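Local coordinates for protein putative exonuclease (Eubacterium rectale, PDB 3L0A) that binds a zinc ion and is probably a nucleic-acid-cleaving hydrolase of the PDDEXK nuclease clan, at residues 239-242 against 246-249; 37-42 against 46-51; 25-30 against 226-231; 152-157 against 165-170. All coordinates share one frame; numbering follows the deposited sequence.

Interaction 1 (239-242 against 246-249); sequences DRCE and CCRH. With ZN (zinc ion), chain B.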
# COMPACT_ATOMS: atom_id res chain seq x y z
N ASP A 239 16.36 5.73 -27.33
CA ASP A 239 15.18 4.89 -27.09
C ASP A 239 14.28 5.50 -26.01
O ASP A 239 14.73 6.20 -25.12
CB ASP A 239 15.59 3.48 -26.65
CG ASP A 239 16.38 2.72 -27.72
OD1 ASP A 239 16.16 2.93 -28.96
OD2 ASP A 239 17.24 1.91 -27.31
N ARG A 240 12.99 5.18 -26.08
CA ARG A 240 12.01 5.59 -25.09
C ARG A 240 11.58 4.39 -24.28
O ARG A 240 11.21 3.38 -24.86
CB ARG A 240 10.78 6.14 -25.80
CG ARG A 240 11.04 7.34 -26.67
CD ARG A 240 9.74 7.99 -27.11
NE ARG A 240 9.96 9.14 -27.99
CZ ARG A 240 9.00 9.99 -28.37
NH1 ARG A 240 7.74 9.81 -27.99
NH2 ARG A 240 9.29 11.00 -29.17
N CYS A 241 11.60 4.49 -22.95
CA CYS A 241 11.18 3.38 -22.11
C CYS A 241 9.69 3.22 -22.26
O CYS A 241 9.16 2.14 -22.03
CB CYS A 241 11.53 3.61 -20.64
SG CYS A 241 10.60 4.92 -19.78
N GLU A 242 9.01 4.30 -22.62
CA GLU A 242 7.56 4.31 -22.73
C GLU A 242 6.86 3.99 -21.40
O GLU A 242 5.68 3.68 -21.38
CB GLU A 242 7.06 3.37 -23.86
CG GLU A 242 7.56 3.70 -25.28
CD GLU A 242 6.88 4.95 -25.91
OE1 GLU A 242 6.06 5.65 -25.26
OE2 GLU A 242 7.18 5.23 -27.07
N CYS A 246 7.58 11.56 -18.93
CA CYS A 246 8.10 12.24 -20.15
C CYS A 246 7.67 11.49 -21.39
O CYS A 246 7.11 12.07 -22.31
CB CYS A 246 9.65 12.36 -20.12
SG CYS A 246 10.39 13.15 -21.55
N CYS A 247 7.92 10.19 -21.39
CA CYS A 247 7.46 9.33 -22.48
C CYS A 247 5.97 9.48 -22.74
O CYS A 247 5.55 9.57 -23.89
CB CYS A 247 7.83 7.87 -22.20
SG CYS A 247 9.45 7.39 -22.82
N ARG A 248 5.18 9.52 -21.68
CA ARG A 248 3.73 9.56 -21.83
C ARG A 248 3.23 10.90 -22.33
O ARG A 248 2.32 10.96 -23.15
CB ARG A 248 3.03 9.19 -20.51
CG ARG A 248 3.30 7.75 -20.02
CD ARG A 248 2.33 7.29 -18.98
NE ARG A 248 2.79 7.66 -17.65
CZ ARG A 248 3.68 6.99 -16.95
NH1 ARG A 248 4.22 5.87 -17.39
NH2 ARG A 248 4.03 7.45 -15.78
N HIS A 249 3.82 11.98 -21.83
CA HIS A 249 3.53 13.33 -22.31
C HIS A 249 3.79 13.49 -23.79
O HIS A 249 3.06 14.16 -24.49
CB HIS A 249 4.38 14.37 -21.58
CG HIS A 249 4.09 15.77 -22.00
ND1 HIS A 249 3.08 16.52 -21.44
CD2 HIS A 249 4.65 16.55 -22.97
CE1 HIS A 249 3.06 17.72 -22.00
NE2 HIS A 249 3.99 17.76 -22.95
ZN ZN B . 10.75 7.04 -20.74
O HOH W 1 6.37 8.37 -26.29
O HOH W 2 3.51 4.28 -19.70
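A four-cysteine zinc site joins loop 239-242 to the helix at 246-249: Cys-241 and Cys-247 supply two of its sulfur ligands, and Cys-36 and Cys-244 complete it. The zinc ion lies 2.3 Å from Cys-241 SG and 2.5 Å from Cys-247 SG. Between Cys-241 SG and Cys-247 SG the gap is 4.1 Å, as expected for two corners of a tetrahedral site. Cys-241 reaches the metal with SG set between its own backbone N and carbonyl carbon (chi1 70°).

The sulfur of Cys-247 has more than the metal around it. Glu-242 N sits 3.1 Å from Cys-247 SG and donates a weak, bent hydrogen bond (145°), which may draw off a little of the sulfur's negative charge. Arg-240 CB touches that same Cys-247 SG at 3.5 Å, so metal, amide and methylene all meet one atom.

Glu-242 starts out pointing away from the helix, but a bend at chi2 (-74°) carries its carboxylate back beside Cys-247. The main polar partner of that carboxylate is Arg-251, through a salt bridge. The chain of Arg-240 runs out extended, its guanidinium making a cation-pi contact with Phe-38. On the helix, Arg-248 NE bonds to Glu-201 O of the second subunit, so the zinc site lies close to a subunit interface.

Two waters bridge the segments. One links Glu-242 O to Arg-248 NH1. The other lies in the Arg-240 guanidinium plane, accepting from Arg-240 NH1 at 2.6 Å and donating to Glu-242 OE1 and to Cys-247 O.

Interaction 2 (37-42 against 46-51); sequences EFYGME and GRWEDE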
# COMPACT_ATOMS: atom_id res chain seq x y z
N GLU A 37 16.56 6.76 -22.30
CA GLU A 37 17.49 7.66 -23.01
C GLU A 37 16.82 9.00 -23.42
O GLU A 37 17.39 10.08 -23.26
CB GLU A 37 18.08 6.93 -24.23
CG GLU A 37 18.80 5.64 -23.83
CD GLU A 37 19.57 4.95 -24.95
OE1 GLU A 37 19.21 5.13 -26.12
OE2 GLU A 37 20.54 4.22 -24.65
N PHE A 38 15.61 8.88 -23.95
CA PHE A 38 14.76 9.99 -24.33
C PHE A 38 14.59 10.97 -23.17
O PHE A 38 14.87 12.14 -23.31
CB PHE A 38 13.42 9.41 -24.76
CG PHE A 38 12.40 10.43 -25.17
CD1 PHE A 38 12.60 11.21 -26.30
CD2 PHE A 38 11.23 10.58 -24.45
CE1 PHE A 38 11.65 12.16 -26.67
CE2 PHE A 38 10.29 11.52 -24.81
CZ PHE A 38 10.49 12.31 -25.91
N TYR A 39 14.14 10.46 -22.02
CA TYR A 39 14.02 11.27 -20.81
C TYR A 39 15.28 12.05 -20.52
O TYR A 39 15.23 13.23 -20.17
CB TYR A 39 13.66 10.38 -19.62
CG TYR A 39 13.77 11.01 -18.25
CD1 TYR A 39 12.87 11.96 -17.81
CD2 TYR A 39 14.78 10.61 -17.38
CE1 TYR A 39 12.96 12.52 -16.51
CE2 TYR A 39 14.88 11.15 -16.07
CZ TYR A 39 13.97 12.10 -15.65
OH TYR A 39 14.09 12.64 -14.39
N GLY A 40 16.41 11.37 -20.68
CA GLY A 40 17.69 11.99 -20.45
C GLY A 40 18.03 13.11 -21.42
O GLY A 40 18.73 14.07 -21.03
N MSE A 41 17.58 12.95 -22.66
CA MSE A 41 17.87 13.93 -23.72
C MSE A 41 16.88 15.10 -23.62
O MSE A 41 17.26 16.24 -23.77
CB MSE A 41 17.77 13.28 -25.10
CG MSE A 41 18.91 12.32 -25.42
SE MSE A 41 20.61 13.21 -25.55
CE MSE A 41 20.43 13.73 -27.42
N GLU A 42 15.61 14.82 -23.30
CA GLU A 42 14.65 15.89 -23.05
C GLU A 42 15.01 16.77 -21.82
O GLU A 42 14.78 17.98 -21.84
CB GLU A 42 13.26 15.29 -22.91
CG GLU A 42 12.82 14.59 -24.18
CD GLU A 42 12.79 15.51 -25.36
OE1 GLU A 42 11.87 16.35 -25.42
OE2 GLU A 42 13.67 15.41 -26.24
N GLY A 46 16.18 20.89 -22.12
CA GLY A 46 15.29 21.77 -21.36
C GLY A 46 13.83 21.69 -21.79
O GLY A 46 13.07 22.61 -21.55
N ARG A 47 13.43 20.59 -22.41
CA ARG A 47 12.04 20.43 -22.85
C ARG A 47 11.22 19.58 -21.89
O ARG A 47 10.01 19.42 -22.08
CB ARG A 47 12.00 19.82 -24.25
CG ARG A 47 12.86 20.59 -25.21
CD ARG A 47 12.54 20.26 -26.64
NE ARG A 47 12.76 18.85 -26.88
CZ ARG A 47 12.70 18.28 -28.08
NH1 ARG A 47 12.44 19.00 -29.17
NH2 ARG A 47 12.90 16.96 -28.19
N TRP A 48 11.89 19.03 -20.88
CA TRP A 48 11.25 18.32 -19.80
C TRP A 48 11.93 18.71 -18.48
O TRP A 48 13.14 18.47 -18.35
CB TRP A 48 11.36 16.81 -20.01
CG TRP A 48 10.57 16.08 -19.00
CD1 TRP A 48 11.05 15.46 -17.90
CD2 TRP A 48 9.16 15.95 -18.96
NE1 TRP A 48 10.02 14.93 -17.17
CE2 TRP A 48 8.84 15.22 -17.81
CE3 TRP A 48 8.12 16.37 -19.80
CZ2 TRP A 48 7.52 14.91 -17.46
CZ3 TRP A 48 6.81 16.06 -19.46
CH2 TRP A 48 6.53 15.33 -18.30
N GLU A 49 11.19 19.35 -17.56
CA GLU A 49 11.62 19.51 -16.14
C GLU A 49 10.69 18.67 -15.26
O GLU A 49 9.48 18.70 -15.44
CB GLU A 49 11.62 20.99 -15.67
N ASP A 50 11.25 17.89 -14.33
CA ASP A 50 10.46 17.05 -13.43
C ASP A 50 9.64 17.90 -12.48
O ASP A 50 10.11 18.96 -12.01
CB ASP A 50 11.36 16.13 -12.58
CG ASP A 50 12.08 15.07 -13.40
OD1 ASP A 50 11.39 14.49 -14.28
OD2 ASP A 50 13.31 14.83 -13.16
N GLU A 51 8.42 17.43 -12.18
CA GLU A 51 7.65 17.90 -11.02
C GLU A 51 8.49 17.56 -9.78
O GLU A 51 8.80 16.36 -9.57
CB GLU A 51 6.27 17.22 -10.95
O HOH W 3 10.03 16.57 -23.42
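Arg-47 and Glu-42 form a salt bridge: Arg-47 NH2 donates to Glu-42 OE2 at 2.6 Å, almost straight (168°), close to the guanidinium plane and onto the syn lone pair of the oxygen. Arg-47 NE adds a weak bond to Glu-42 OE1, and the two flat groups are turned 53° apart. A water donates to Glu-42 OE1 as well, at 2.7 Å. The second strong bond runs from Tyr-39 OH to Asp-50 OD2, also 2.6 Å, again on the syn lone pair, with ring and carboxylate nearly coplanar. Asp-50 OD1 takes a further bond from Trp-48 NE1 at 3.2 Å, arriving from above the carboxylate plane.

Between these two sites the helix ends in a Schellman motif, with Gly-46 at positive phi as the C-prime residue. Glu-42 O is gripped twice: by Arg-47 N at 3.0 Å, head-on to the carbonyl, and by Trp-48 N at 3.2 Å, from well above the carbonyl plane.

Packing fills in around the polar atoms. Tyr-39 carries CG anti to its N (chi1 167°), which sends the ring toward the indole, and Tyr-39 CE1 meets Trp-48 CD1 at 3.8 Å. A phenylalanine here would keep that ring contact but is likely to leave Asp-50 OD2 without its hydroxyl partner and its carboxylate freer to turn. Glu-42 CG lies over one face of Phe-38, while Glu-42 CB packs against Trp-48 CB. Beyond the segments, Cys-246 touches Phe-38, Glu-42 and Trp-48, and Glu-201 of the second subunit packs on the indole.

Interaction 3 (25-30 against 226-231); sequences KDFAGT and PRILRV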
# COMPACT_ATOMS: atom_id res chain seq x y z
N LYS A 25 22.62 8.12 -14.52
CA LYS A 25 21.47 7.34 -14.16
C LYS A 25 20.22 7.63 -15.04
O LYS A 25 19.45 6.71 -15.33
CB LYS A 25 21.12 7.52 -12.66
CG LYS A 25 22.12 6.91 -11.65
CD LYS A 25 21.72 7.31 -10.23
CE LYS A 25 22.45 6.51 -9.15
NZ LYS A 25 21.77 6.65 -7.79
N ASP A 26 20.03 8.89 -15.48
CA ASP A 26 18.93 9.21 -16.41
C ASP A 26 19.00 8.24 -17.60
O ASP A 26 18.02 7.56 -17.94
CB ASP A 26 18.99 10.66 -16.93
CG ASP A 26 18.70 11.73 -15.84
OD1 ASP A 26 17.98 11.43 -14.82
OD2 ASP A 26 19.21 12.89 -16.02
N PHE A 27 20.19 8.14 -18.18
CA PHE A 27 20.40 7.22 -19.28
C PHE A 27 20.43 5.77 -18.84
O PHE A 27 19.71 4.96 -19.42
CB PHE A 27 21.65 7.59 -20.06
CG PHE A 27 21.52 8.85 -20.84
CD1 PHE A 27 20.91 8.84 -22.09
CD2 PHE A 27 21.96 10.05 -20.32
CE1 PHE A 27 20.78 10.03 -22.83
CE2 PHE A 27 21.85 11.23 -21.04
CZ PHE A 27 21.26 11.22 -22.30
N ALA A 28 21.21 5.44 -17.81
CA ALA A 28 21.52 4.02 -17.53
C ALA A 28 20.62 3.33 -16.51
O ALA A 28 20.52 2.10 -16.51
CB ALA A 28 22.94 3.85 -17.11
N GLY A 29 19.97 4.11 -15.65
CA GLY A 29 18.98 3.58 -14.71
C GLY A 29 19.61 2.86 -13.51
O GLY A 29 20.83 2.71 -13.40
N THR A 30 18.75 2.39 -12.62
CA THR A 30 19.21 1.63 -11.48
C THR A 30 18.23 0.46 -11.36
O THR A 30 17.26 0.42 -12.11
CB THR A 30 19.19 2.48 -10.21
OG1 THR A 30 17.85 2.83 -9.88
CG2 THR A 30 19.99 3.78 -10.40
N PRO A 226 29.93 4.27 -23.59
CA PRO A 226 29.98 4.50 -25.04
C PRO A 226 28.58 4.70 -25.66
O PRO A 226 28.36 5.66 -26.38
CB PRO A 226 30.68 3.23 -25.60
CG PRO A 226 31.48 2.67 -24.43
CD PRO A 226 30.70 3.06 -23.18
N ARG A 227 27.64 3.83 -25.32
CA ARG A 227 26.27 4.00 -25.81
C ARG A 227 25.66 5.35 -25.39
O ARG A 227 25.02 6.02 -26.22
CB ARG A 227 25.37 2.87 -25.29
CG ARG A 227 23.87 3.10 -25.54
CD ARG A 227 23.51 3.31 -27.06
NE ARG A 227 22.06 3.48 -27.24
CZ ARG A 227 21.39 3.47 -28.40
NH1 ARG A 227 22.02 3.30 -29.55
NH2 ARG A 227 20.07 3.63 -28.39
N ILE A 228 25.84 5.72 -24.12
CA ILE A 228 25.45 7.04 -23.60
C ILE A 228 26.09 8.13 -24.47
O ILE A 228 25.39 8.97 -25.04
CB ILE A 228 25.84 7.24 -22.07
CG1 ILE A 228 25.03 6.31 -21.16
CG2 ILE A 228 25.66 8.72 -21.61
CD1 ILE A 228 25.71 6.01 -19.81
N LEU A 229 27.41 8.13 -24.61
CA LEU A 229 28.06 9.19 -25.40
C LEU A 229 27.50 9.32 -26.82
O LEU A 229 27.34 10.43 -27.34
CB LEU A 229 29.58 9.00 -25.42
CG LEU A 229 30.23 9.46 -24.12
CD1 LEU A 229 31.64 8.87 -23.96
CD2 LEU A 229 30.23 11.00 -24.08
N ARG A 230 27.18 8.19 -27.45
CA ARG A 230 26.60 8.19 -28.80
C ARG A 230 25.28 8.96 -28.78
O ARG A 230 25.04 9.85 -29.59
CB ARG A 230 26.39 6.75 -29.32
CG ARG A 230 27.59 6.14 -30.08
CD ARG A 230 27.64 4.59 -30.03
NE ARG A 230 26.50 3.92 -30.67
CZ ARG A 230 25.99 2.76 -30.25
NH1 ARG A 230 26.52 2.14 -29.20
NH2 ARG A 230 24.96 2.22 -30.88
N VAL A 231 24.42 8.63 -27.81
CA VAL A 231 23.09 9.27 -27.74
C VAL A 231 23.14 10.81 -27.46
O VAL A 231 22.49 11.60 -28.15
CB VAL A 231 22.16 8.57 -26.73
CG1 VAL A 231 20.77 9.14 -26.85
CG2 VAL A 231 22.12 7.06 -26.97
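Phe-27, on the last turn of helix 21-28, packs on Ile-228 and Val-231 of the long helix 211-232, a helix-to-helix contact made entirely of apolar side chains. The close part lies around Phe-27. Its CB comes 3.8 Å from Ile-228 CG1, and the methyl Ile-228 CG2 sits over one face of the ring, 4.1 Å from Phe-27 CD2. One helical turn further along, Val-231 CG1 approaches Phe-27 CE1, also at 4.1 Å, the two side chains sliding past each other in opposite directions. Ile-228 can offer both branches because CG1 stands beside its backbone N (chi1 -67°) while CG2 stands beside its carbonyl carbon. Met-41 and Leu-44 of helix 37-45 also touch Phe-27 and extend this apolar cluster.

Past Phe-27 the fit slackens: Ala-28 CB gets no nearer than 4.4 Å to Ile-228 CD1, and at Gly-29, with positive phi, the chain leaves the helix. Pro-226, two residues before Ile-228, is solvent-exposed. Toward the polar side, Arg-227 forms a salt bridge with Glu-37, and the other methyl of Val-231, CG2, lies over one face of the Arg-227 guanidinium, toward the rim, 3.5 Å above the plane.

Interaction 4 (152-157 against 165-170); sequences DLKWVK and VRYWGY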
# COMPACT_ATOMS: atom_id res chain seq x y z
N ASP A 152 15.39 -2.20 5.00
CA ASP A 152 14.54 -2.89 4.04
C ASP A 152 15.35 -3.34 2.84
O ASP A 152 16.08 -2.55 2.23
CB ASP A 152 13.38 -2.04 3.57
CG ASP A 152 12.18 -2.04 4.57
OD1 ASP A 152 12.16 -2.74 5.61
OD2 ASP A 152 11.24 -1.30 4.29
N LEU A 153 15.17 -4.64 2.52
CA LEU A 153 15.69 -5.30 1.33
C LEU A 153 14.61 -5.32 0.26
O LEU A 153 13.40 -5.42 0.59
CB LEU A 153 16.16 -6.72 1.66
CG LEU A 153 17.25 -6.87 2.75
CD1 LEU A 153 17.83 -8.31 2.83
CD2 LEU A 153 18.36 -5.87 2.56
N LYS A 154 15.01 -5.22 -1.02
CA LYS A 154 14.07 -5.28 -2.15
C LYS A 154 14.43 -6.39 -3.14
O LYS A 154 15.61 -6.60 -3.47
CB LYS A 154 13.95 -3.92 -2.87
CG LYS A 154 13.43 -2.79 -1.96
CD LYS A 154 12.54 -1.76 -2.70
CE LYS A 154 12.27 -0.43 -1.90
NZ LYS A 154 11.63 -0.59 -0.55
N TRP A 155 13.40 -7.09 -3.61
CA TRP A 155 13.55 -8.22 -4.52
C TRP A 155 13.90 -7.73 -5.91
O TRP A 155 13.24 -6.85 -6.44
CB TRP A 155 12.23 -9.00 -4.58
CG TRP A 155 12.32 -10.20 -5.46
CD1 TRP A 155 11.86 -10.31 -6.74
CD2 TRP A 155 12.92 -11.45 -5.13
NE1 TRP A 155 12.14 -11.56 -7.23
CE2 TRP A 155 12.80 -12.28 -6.26
CE3 TRP A 155 13.56 -11.95 -3.99
CZ2 TRP A 155 13.28 -13.58 -6.28
CZ3 TRP A 155 14.05 -13.24 -4.02
CH2 TRP A 155 13.91 -14.05 -5.15
N VAL A 156 14.94 -8.30 -6.50
CA VAL A 156 15.29 -8.01 -7.89
C VAL A 156 15.26 -9.33 -8.65
O VAL A 156 15.81 -10.35 -8.19
CB VAL A 156 16.68 -7.31 -8.02
CG1 VAL A 156 17.20 -7.41 -9.43
CG2 VAL A 156 16.59 -5.87 -7.58
N LYS A 157 14.60 -9.28 -9.82
CA LYS A 157 14.37 -10.47 -10.64
C LYS A 157 15.66 -11.12 -11.10
O LYS A 157 16.54 -10.45 -11.67
CB LYS A 157 13.47 -10.14 -11.84
CG LYS A 157 13.01 -11.38 -12.61
CD LYS A 157 12.10 -11.02 -13.82
CE LYS A 157 12.42 -11.91 -15.04
NZ LYS A 157 11.64 -11.55 -16.27
N VAL A 165 21.78 0.21 -1.00
CA VAL A 165 22.95 0.80 -1.69
C VAL A 165 23.09 0.28 -3.09
O VAL A 165 23.19 1.03 -4.06
CB VAL A 165 24.27 0.49 -0.98
CG1 VAL A 165 25.45 1.18 -1.70
CG2 VAL A 165 24.19 0.92 0.47
N ARG A 166 23.12 -1.04 -3.22
CA ARG A 166 23.19 -1.61 -4.56
C ARG A 166 21.89 -1.42 -5.33
O ARG A 166 21.92 -1.19 -6.55
CB ARG A 166 23.56 -3.09 -4.48
CG ARG A 166 25.02 -3.31 -4.19
CD ARG A 166 25.35 -4.78 -4.20
NE ARG A 166 24.85 -5.43 -3.01
CZ ARG A 166 25.13 -6.68 -2.67
NH1 ARG A 166 25.91 -7.44 -3.42
NH2 ARG A 166 24.63 -7.17 -1.54
N TYR A 167 20.75 -1.48 -4.64
CA TYR A 167 19.45 -1.36 -5.36
C TYR A 167 19.26 0.00 -6.02
O TYR A 167 18.75 0.09 -7.13
CB TYR A 167 18.26 -1.69 -4.44
CG TYR A 167 16.84 -1.68 -5.09
CD1 TYR A 167 16.11 -0.52 -5.16
CD2 TYR A 167 16.25 -2.84 -5.58
CE1 TYR A 167 14.88 -0.48 -5.69
CE2 TYR A 167 14.94 -2.83 -6.10
CZ TYR A 167 14.27 -1.63 -6.16
OH TYR A 167 13.01 -1.49 -6.72
N TRP A 168 19.67 1.07 -5.34
CA TRP A 168 19.46 2.42 -5.86
C TRP A 168 20.70 3.00 -6.53
O TRP A 168 20.74 4.18 -6.89
CB TRP A 168 18.98 3.36 -4.75
CG TRP A 168 17.56 3.12 -4.32
CD1 TRP A 168 17.15 2.60 -3.13
CD2 TRP A 168 16.38 3.41 -5.07
NE1 TRP A 168 15.80 2.54 -3.08
CE2 TRP A 168 15.29 3.02 -4.27
CE3 TRP A 168 16.15 3.96 -6.35
CZ2 TRP A 168 13.95 3.17 -4.70
CZ3 TRP A 168 14.79 4.09 -6.80
CH2 TRP A 168 13.73 3.69 -5.96
N GLY A 169 21.72 2.17 -6.71
CA GLY A 169 22.92 2.61 -7.42
C GLY A 169 23.77 3.62 -6.66
O GLY A 169 24.44 4.43 -7.26
N TYR A 170 23.73 3.62 -5.33
CA TYR A 170 24.65 4.48 -4.58
C TYR A 170 26.05 3.92 -4.61
O TYR A 170 27.02 4.60 -4.23
CB TYR A 170 24.17 4.73 -3.15
CG TYR A 170 22.78 5.38 -3.12
CD1 TYR A 170 22.45 6.44 -3.98
CD2 TYR A 170 21.80 4.95 -2.22
CE1 TYR A 170 21.13 7.02 -3.96
CE2 TYR A 170 20.54 5.52 -2.19
CZ TYR A 170 20.21 6.55 -3.06
OH TYR A 170 18.97 7.10 -2.98
O HOH W 4 11.66 -3.88 -5.73
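Tyr-167, at the end of the short helix 164-167, lays its ring against strand 154-156 of a two-stranded beta hairpin. Lys-154 CB sits over one face of the ring in a CH-pi contact, 3.9 Å from the Tyr-167 ring centroid and 26° off the normal, displaced toward the rim. Further out, Lys-154 CD passes Tyr-167 CZ at 3.9 Å before the amine leads away. Val-156, two residues on and facing the same way, brings CG2 to 3.6 Å from Tyr-167 CD2. The carbonyl of Trp-155 lies at the ring edge, and a water 2.9 Å from Tyr-167 OH bonds weakly to Trp-155 O as well. A leucine in place of Tyr-167 would probably leave Lys-154 CB without a flat surface to lie on and the water without its hydroxyl partner.

With CG anti to the backbone N (chi1 -177°), the Tyr-167 ring projects from the helix to the strand. Around it, Tyr-167 CD1 rests over a face of the Trp-168 ring, and Tyr-31 touches both Tyr-167 and Val-156. Backbone bonds between Lys-154 and Leu-162 hold the hairpin together, and Leu-262 of the third subunit packs on Leu-153. A Schellman motif with Gly-169 as C-prime ends the helix, and in it Tyr-170 N donates to Val-165 O at 2.9 Å.

From the N terminus, 25-30 opens the longest loop, which closes only when 226-231 packs back on it (interaction 3). Two short loops lie within it: interaction 2, where 46-51 folds back on helix 37-45, and interaction 4, where helix 164-167 meets the hairpin before it. Interaction 1 follows in series, closing a tight turn at the zinc site; no loops cross. Interactions 1, 2 and 3 form one cluster: Met-41 packs on Val-231, and Asp-239 O pairs with Phe-38 N, joining helices 37-45 and 211-232 to the zinc loop. Interaction 4 stands apart from 1 and 2 but reaches interaction 3 through Lys-25 NZ and Trp-168 O.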